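PDB 3OP9: Pli0006 protein from Listeria innocua, which probably binds DNA as a transcriptional regulator of the XRE (Cro/C1-type) helix-turn-helix family. Local coordinates for residues H26-A29 with E30-V34; F61-I65 with D66-G70. All coordinates share one frame; numbering follows the deposited sequence.

Interaction 1 of 2, residues H26-A29 with E30-V34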
ATOM      1  N   HIS A  26     -20.041  20.824 -15.079  1.00 40.50           N
ATOM      2  CA  HIS A  26     -19.774  20.827 -16.524  1.00 45.03           C
ATOM      3  C   HIS A  26     -18.281  20.608 -16.841  1.00 40.48           C
ATOM      4  O   HIS A  26     -17.954  20.078 -17.904  1.00 40.44           O
ATOM      5  CB  HIS A  26     -20.292  22.108 -17.215  1.00 55.50           C
ATOM      6  CG  HIS A  26     -19.405  23.301 -17.032  1.00 53.82           C
ATOM      7  ND1 HIS A  26     -19.680  24.305 -16.125  1.00 55.99           N
ATOM      8  CD2 HIS A  26     -18.246  23.652 -17.637  1.00 52.45           C
ATOM      9  CE1 HIS A  26     -18.722  25.213 -16.170  1.00 57.94           C
ATOM     10  NE2 HIS A  26     -17.836  24.838 -17.076  1.00 54.40           N
ATOM     11  N   GLN A  27     -17.396  20.997 -15.922  1.00 39.65           N
ATOM     12  CA  GLN A  27     -15.960  20.759 -16.068  1.00 35.12           C
ATOM     13  C   GLN A  27     -15.644  19.267 -15.939  1.00 38.40           C
ATOM     14  O   GLN A  27     -14.848  18.706 -16.710  1.00 38.82           O
ATOM     15  CB  GLN A  27     -15.185  21.550 -15.017  1.00 35.50           C
ATOM     16  CG  GLN A  27     -15.289  23.063 -15.232  1.00 45.76           C
ATOM     17  CD  GLN A  27     -14.549  23.869 -14.188  1.00 47.97           C
ATOM     18  OE1 GLN A  27     -14.816  23.751 -13.003  1.00 44.32           O
ATOM     19  NE2 GLN A  27     -13.612  24.713 -14.634  1.00 56.92           N
ATOM     20  N   ILE A  28     -16.276  18.614 -14.973  1.00 30.76           N
ATOM     21  CA  ILE A  28     -16.110  17.177 -14.841  1.00 29.30           C
ATOM     22  C   ILE A  28     -16.737  16.490 -16.048  1.00 31.98           C
ATOM     23  O   ILE A  28     -16.190  15.503 -16.551  1.00 31.33           O
ATOM     24  CB  ILE A  28     -16.721  16.664 -13.526  1.00 28.74           C
ATOM     25  CG1 ILE A  28     -15.960  17.284 -12.349  1.00 27.92           C
ATOM     26  CG2 ILE A  28     -16.705  15.133 -13.466  1.00 30.14           C
ATOM     27  CD1 ILE A  28     -16.688  17.182 -11.009  1.00 31.35           C
ATOM     28  N   ALA A  29     -17.876  17.011 -16.522  1.00 30.86           N
ATOM     29  CA  ALA A  29     -18.561  16.395 -17.658  1.00 33.86           C
ATOM     30  C   ALA A  29     -17.640  16.441 -18.867  1.00 39.69           C
ATOM     31  O   ALA A  29     -17.543  15.477 -19.633  1.00 37.66           O
ATOM     32  CB  ALA A  29     -19.883  17.120 -17.972  1.00 33.19           C
ATOM     33  N   GLU A  30     -16.963  17.572 -19.030  1.00 43.17           N
ATOM     34  CA  GLU A  30     -16.060  17.758 -20.165  1.00 46.32           C
ATOM     35  C   GLU A  30     -14.926  16.748 -20.063  1.00 45.33           C
ATOM     36  O   GLU A  30     -14.539  16.163 -21.063  1.00 45.31           O
ATOM     37  CB  GLU A  30     -15.529  19.201 -20.225  1.00 53.20           C
ATOM     38  CG  GLU A  30     -16.405  20.153 -21.053  1.00 75.42           C
ATOM     39  CD  GLU A  30     -16.702  21.493 -20.362  1.00 86.71           C
ATOM     40  OE1 GLU A  30     -15.762  22.134 -19.836  1.00 85.30           O
ATOM     41  OE2 GLU A  30     -17.885  21.909 -20.352  1.00 90.30           O
ATOM     42  N   LEU A  31     -14.410  16.528 -18.852  1.00 45.80           N
ATOM     43  CA  LEU A  31     -13.327  15.569 -18.620  1.00 45.04           C
ATOM     44  C   LEU A  31     -13.723  14.144 -19.023  1.00 41.51           C
ATOM     45  O   LEU A  31     -12.922  13.381 -19.557  1.00 40.04           O
ATOM     46  CB  LEU A  31     -12.946  15.568 -17.135  1.00 44.72           C
ATOM     47  CG  LEU A  31     -11.873  14.578 -16.680  1.00 44.61           C
ATOM     48  CD1 LEU A  31     -10.475  15.022 -17.115  1.00 47.23           C
ATOM     49  CD2 LEU A  31     -11.924  14.409 -15.173  1.00 41.96           C
ATOM     50  N   LEU A  32     -14.964  13.783 -18.751  1.00 34.70           N
ATOM     51  CA  LEU A  32     -15.412  12.421 -18.997  1.00 35.94           C
ATOM     52  C   LEU A  32     -16.164  12.277 -20.308  1.00 37.95           C
ATOM     53  O   LEU A  32     -16.566  11.183 -20.659  1.00 41.77           O
ATOM     54  CB  LEU A  32     -16.308  11.945 -17.877  1.00 29.95           C
ATOM     55  CG  LEU A  32     -15.696  11.979 -16.484  1.00 30.96           C
ATOM     56  CD1 LEU A  32     -16.757  11.575 -15.501  1.00 28.93           C
ATOM     57  CD2 LEU A  32     -14.482  11.073 -16.413  1.00 34.51           C
ATOM     58  N   ASN A  33     -16.364  13.379 -21.018  1.00 37.42           N
ATOM     59  CA  ASN A  33     -17.209  13.366 -22.211  1.00 39.34           C
ATOM     60  C   ASN A  33     -18.599  12.773 -21.950  1.00 44.07           C
ATOM     61  O   ASN A  33     -19.035  11.840 -22.630  1.00 48.07           O
ATOM     62  CB  ASN A  33     -16.505  12.612 -23.341  1.00 48.31           C
ATOM     63  CG  ASN A  33     -15.200  13.276 -23.738  1.00 63.74           C
ATOM     64  OD1 ASN A  33     -14.123  12.697 -23.590  1.00 64.69           O
ATOM     65  ND2 ASN A  33     -15.289  14.517 -24.207  1.00 72.10           N
ATOM     66  N   VAL A  34     -19.283  13.323 -20.950  1.00 38.13           N
ATOM     67  CA  VAL A  34     -20.676  12.998 -20.687  1.00 37.69           C
ATOM     68  C   VAL A  34     -21.448  14.310 -20.540  1.00 42.38           C
ATOM     69  O   VAL A  34     -20.852  15.386 -20.485  1.00 35.87           O
ATOM     70  CB  VAL A  34     -20.841  12.179 -19.387  1.00 43.66           C
ATOM     71  CG1 VAL A  34     -20.121  10.828 -19.496  1.00 43.03           C
ATOM     72  CG2 VAL A  34     -20.332  12.988 -18.170  1.00 31.16           C
TER
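Ala-29 and Val-34 meet where helix 25-32 ends. Val-34 N donates to Ala-29 O over 3.1 Å with an N-H...O angle of 163°. Asn-33, with positive phi, is the C-prime residue of this Schellman motif, and its N makes a weak bond to Glu-30 O. The same Ala-29 O also takes a weak bond from Leu-32 N. Ile-28, Ala-29 and Leu-32 form the buried, apolar face. Ala-29 CB lies 4.2 Å from Val-34 CG2, and Ile-28 CG2 lies 4.1 Å from Leu-32 CD1. Ile-28 and Leu-32 lie alongside each other, one turn apart.

The other side is exposed and polar. Here Glu-30 bends at chi2 (133°), which brings its carboxylate to the edge of the His-26 imidazole. OE2 comes within 3.2 Å of His-26 CD2, near the ring plane. This is a ring-edge C-H against a carboxylate oxygen, with the two planes 40° apart. The ionisable ends are not in contact: His-26 NE2 and Glu-30 OE1 are 4.4 Å apart.

Helix 25-32 is the first helix of the probable helix-turn-helix. Ile-28 and Val-34 pack on Met-43 and Val-39 of helix 36-44, while Leu-32 packs on Arg-56 and Leu-57 of helix 51-61.

Interaction 2 of 2, residues F61-I65 with D66-G70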
ATOM      1  N   PHE A  61      -7.344  12.976 -10.550  1.00 27.48           N
ATOM      2  CA  PHE A  61      -7.216  13.350  -9.146  1.00 24.95           C
ATOM      3  C   PHE A  61      -6.048  12.650  -8.475  1.00 26.80           C
ATOM      4  O   PHE A  61      -5.812  12.850  -7.289  1.00 28.82           O
ATOM      5  CB  PHE A  61      -8.515  13.009  -8.398  1.00 23.13           C
ATOM      6  CG  PHE A  61      -9.655  13.895  -8.770  1.00 24.18           C
ATOM      7  CD1 PHE A  61      -9.617  15.250  -8.438  1.00 26.23           C
ATOM      8  CD2 PHE A  61     -10.756  13.407  -9.431  1.00 22.98           C
ATOM      9  CE1 PHE A  61     -10.664  16.085  -8.762  1.00 25.79           C
ATOM     10  CE2 PHE A  61     -11.810  14.248  -9.762  1.00 32.29           C
ATOM     11  CZ  PHE A  61     -11.759  15.594  -9.426  1.00 28.05           C
ATOM     12  N   HIS A  62      -5.308  11.839  -9.231  1.00 21.67           N
ATOM     13  CA  HIS A  62      -4.142  11.115  -8.692  1.00 26.30           C
ATOM     14  C   HIS A  62      -4.507  10.210  -7.513  1.00 30.30           C
ATOM     15  O   HIS A  62      -3.855  10.261  -6.469  1.00 28.06           O
ATOM     16  CB  HIS A  62      -3.057  12.084  -8.219  1.00 33.58           C
ATOM     17  CG  HIS A  62      -2.597  13.031  -9.278  1.00 40.16           C
ATOM     18  ND1 HIS A  62      -2.185  12.610 -10.522  1.00 48.54           N
ATOM     19  CD2 HIS A  62      -2.483  14.380  -9.279  1.00 51.38           C
ATOM     20  CE1 HIS A  62      -1.836  13.658 -11.249  1.00 54.87           C
ATOM     21  NE2 HIS A  62      -2.012  14.744 -10.519  1.00 57.09           N
ATOM     22  N   LEU A  63      -5.523   9.377  -7.694  1.00 29.70           N
ATOM     23  CA  LEU A  63      -6.067   8.541  -6.623  1.00 28.49           C
ATOM     24  C   LEU A  63      -6.022   7.096  -7.081  1.00 24.91           C
ATOM     25  O   LEU A  63      -6.044   6.837  -8.281  1.00 25.15           O
ATOM     26  CB  LEU A  63      -7.533   8.908  -6.401  1.00 27.00           C
ATOM     27  CG  LEU A  63      -7.789  10.353  -5.943  1.00 28.02           C
ATOM     28  CD1 LEU A  63      -9.286  10.607  -5.904  1.00 30.35           C
ATOM     29  CD2 LEU A  63      -7.172  10.550  -4.593  1.00 31.48           C
ATOM     30  N   SER A  64      -5.998   6.153  -6.144  1.00 26.60           N
ATOM     31  CA  SER A  64      -6.260   4.766  -6.528  1.00 28.65           C
ATOM     32  C   SER A  64      -7.748   4.683  -6.838  1.00 22.75           C
ATOM     33  O   SER A  64      -8.538   5.508  -6.370  1.00 24.82           O
ATOM     34  CB  SER A  64      -5.900   3.807  -5.394  1.00 35.34           C
ATOM     35  OG  SER A  64      -6.754   4.062  -4.292  1.00 28.92           O
ATOM     36  N   ILE A  65      -8.151   3.688  -7.622  1.00 22.18           N
ATOM     37  CA  ILE A  65      -9.568   3.504  -7.863  1.00 22.23           C
ATOM     38  C   ILE A  65     -10.224   3.154  -6.540  1.00 21.17           C
ATOM     39  O   ILE A  65     -11.332   3.577  -6.275  1.00 21.94           O
ATOM     40  CB  ILE A  65      -9.818   2.389  -8.899  1.00 23.33           C
ATOM     41  CG1 ILE A  65      -9.224   2.807 -10.242  1.00 28.28           C
ATOM     42  CG2 ILE A  65     -11.318   2.119  -9.056  1.00 26.44           C
ATOM     43  CD1 ILE A  65      -9.312   1.710 -11.288  1.00 29.84           C
ATOM     44  N   ASP A  66      -9.523   2.384  -5.709  1.00 22.22           N
ATOM     45  CA  ASP A  66     -10.063   2.024  -4.386  1.00 26.65           C
ATOM     46  C   ASP A  66     -10.380   3.251  -3.521  1.00 29.70           C
ATOM     47  O   ASP A  66     -11.432   3.316  -2.911  1.00 22.58           O
ATOM     48  CB  ASP A  66      -9.107   1.068  -3.668  1.00 34.39           C
ATOM     49  CG  ASP A  66      -8.957  -0.274  -4.421  1.00 44.67           C
ATOM     50  OD1 ASP A  66      -8.192  -0.326  -5.398  1.00 50.34           O
ATOM     51  OD2 ASP A  66      -9.617  -1.270  -4.088  1.00 43.74           O
ATOM     52  N   GLU A  67      -9.453   4.206  -3.457  1.00 21.53           N
ATOM     53  CA  GLU A  67      -9.677   5.461  -2.737  1.00 21.45           C
ATOM     54  C   GLU A  67     -10.869   6.212  -3.355  1.00 21.44           C
ATOM     55  O   GLU A  67     -11.731   6.736  -2.640  1.00 20.94           O
ATOM     56  CB  GLU A  67      -8.419   6.360  -2.826  1.00 29.91           C
ATOM     57  CG  GLU A  67      -7.249   5.888  -1.966  1.00 42.51           C
ATOM     58  CD  GLU A  67      -5.932   6.636  -2.242  1.00 47.19           C
ATOM     59  OE1 GLU A  67      -5.765   7.211  -3.354  1.00 34.02           O
ATOM     60  OE2 GLU A  67      -5.056   6.619  -1.346  1.00 41.76           O
ATOM     61  N   LEU A  68     -10.866   6.358  -4.671  1.00 20.67           N
ATOM     62  CA  LEU A  68     -11.959   7.083  -5.354  1.00 22.10           C
ATOM     63  C   LEU A  68     -13.357   6.541  -5.039  1.00 24.26           C
ATOM     64  O   LEU A  68     -14.296   7.311  -4.786  1.00 24.93           O
ATOM     65  CB  LEU A  68     -11.735   7.036  -6.870  1.00 24.78           C
ATOM     66  CG  LEU A  68     -12.786   7.704  -7.747  1.00 25.05           C
ATOM     67  CD1 LEU A  68     -12.934   9.208  -7.387  1.00 27.91           C
ATOM     68  CD2 LEU A  68     -12.428   7.507  -9.237  1.00 24.80           C
ATOM     69  N   VAL A  69     -13.517   5.221  -5.047  1.00 22.76           N
ATOM     70  CA  VAL A  69     -14.818   4.679  -4.716  1.00 22.09           C
ATOM     71  C   VAL A  69     -15.037   4.333  -3.251  1.00 26.18           C
ATOM     72  O   VAL A  69     -16.152   3.993  -2.907  1.00 25.34           O
ATOM     73  CB  VAL A  69     -15.188   3.458  -5.576  1.00 26.01           C
ATOM     74  CG1 VAL A  69     -14.975   3.767  -7.027  1.00 26.66           C
ATOM     75  CG2 VAL A  69     -14.405   2.211  -5.126  1.00 21.99           C
ATOM     76  N   GLY A  70     -14.015   4.413  -2.384  1.00 22.89           N
ATOM     77  CA  GLY A  70     -14.192   4.061  -0.973  1.00 22.02           C
ATOM     78  C   GLY A  70     -14.343   2.557  -0.738  1.00 28.42           C
ATOM     79  O   GLY A  70     -15.083   2.088   0.144  1.00 25.99           O
TER
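Ser-64 OG accepts a hydrogen bond from Glu-67 N over 2.8 Å. In return, Ser-64 N donates to Glu-67 OE1 over 3.0 Å. Both bonds are fairly straight. They make a capping box, with Ser-64 as N-cap of the short helix 65-69. The first supplies an acceptor to a first-turn N-H that has no earlier helical carbonyl. The second takes up the N-H of the cap residue.

The torsions fit the box. The chi1 of Ser-64 (64°) turns OG to the first turn of the helix. In Glu-67, CG stands beside the backbone N (chi1 -73°) and the chain runs on extended, which brings OE1 back to Ser-64 N. Glu-67 CG lies 3.0 Å from Ser-64 OG. The N-H of Ser-64 meets OE1 from above the carboxylate plane, 39° out of it. The partial positive charge of the helix start may also steady this carboxylate.

A hydrophobic staple stands beside the box. Leu-63 CD1 meets Leu-68 CD1 at 4.2 Å, the two side chains crossing at about a right angle. Both leucines also pack on Leu-17 of helix 10-21, and Leu-68 reaches Leu-54 and Leu-57 of helix 51-61. The cap thus joins the end of helix 51-61 to the next helix inside the helical domain.

The helix start also meets a second subunit. Asp-66 OD2 accepts from Ile-65 N of that subunit, and Ile-65 N of this chain donates to Asp-66 OD2 of the second subunit. Ile-65 packs on Ile-65 of the same partner.

Behind the cap, regular helix bonds take over. Leu-68 N donates to Ser-64 O, and Val-69 N reaches Ile-65 O over 3.0 Å.

Interaction 1 and interaction 2 both belong to the helix-turn-helix region, with centres about 18 Å apart. Their nearest atoms are about 5 Å apart, and they do not touch. Helix 51-61 joins them: Leu-57 packs against Leu-32 of interaction 1 and against Leu-68 of interaction 2. Both contain Schellman helix ends, at Asn-33 in the first and at His-62 and Gly-70 in the second. Interaction 2 adds an N-cap. Their surroundings differ. No other chain of the assembly touches residues 26-34, and they lead into helix 36-44, which in relatives of this family is the DNA-recognition helix. Residues 61-70 instead meet two other subunits.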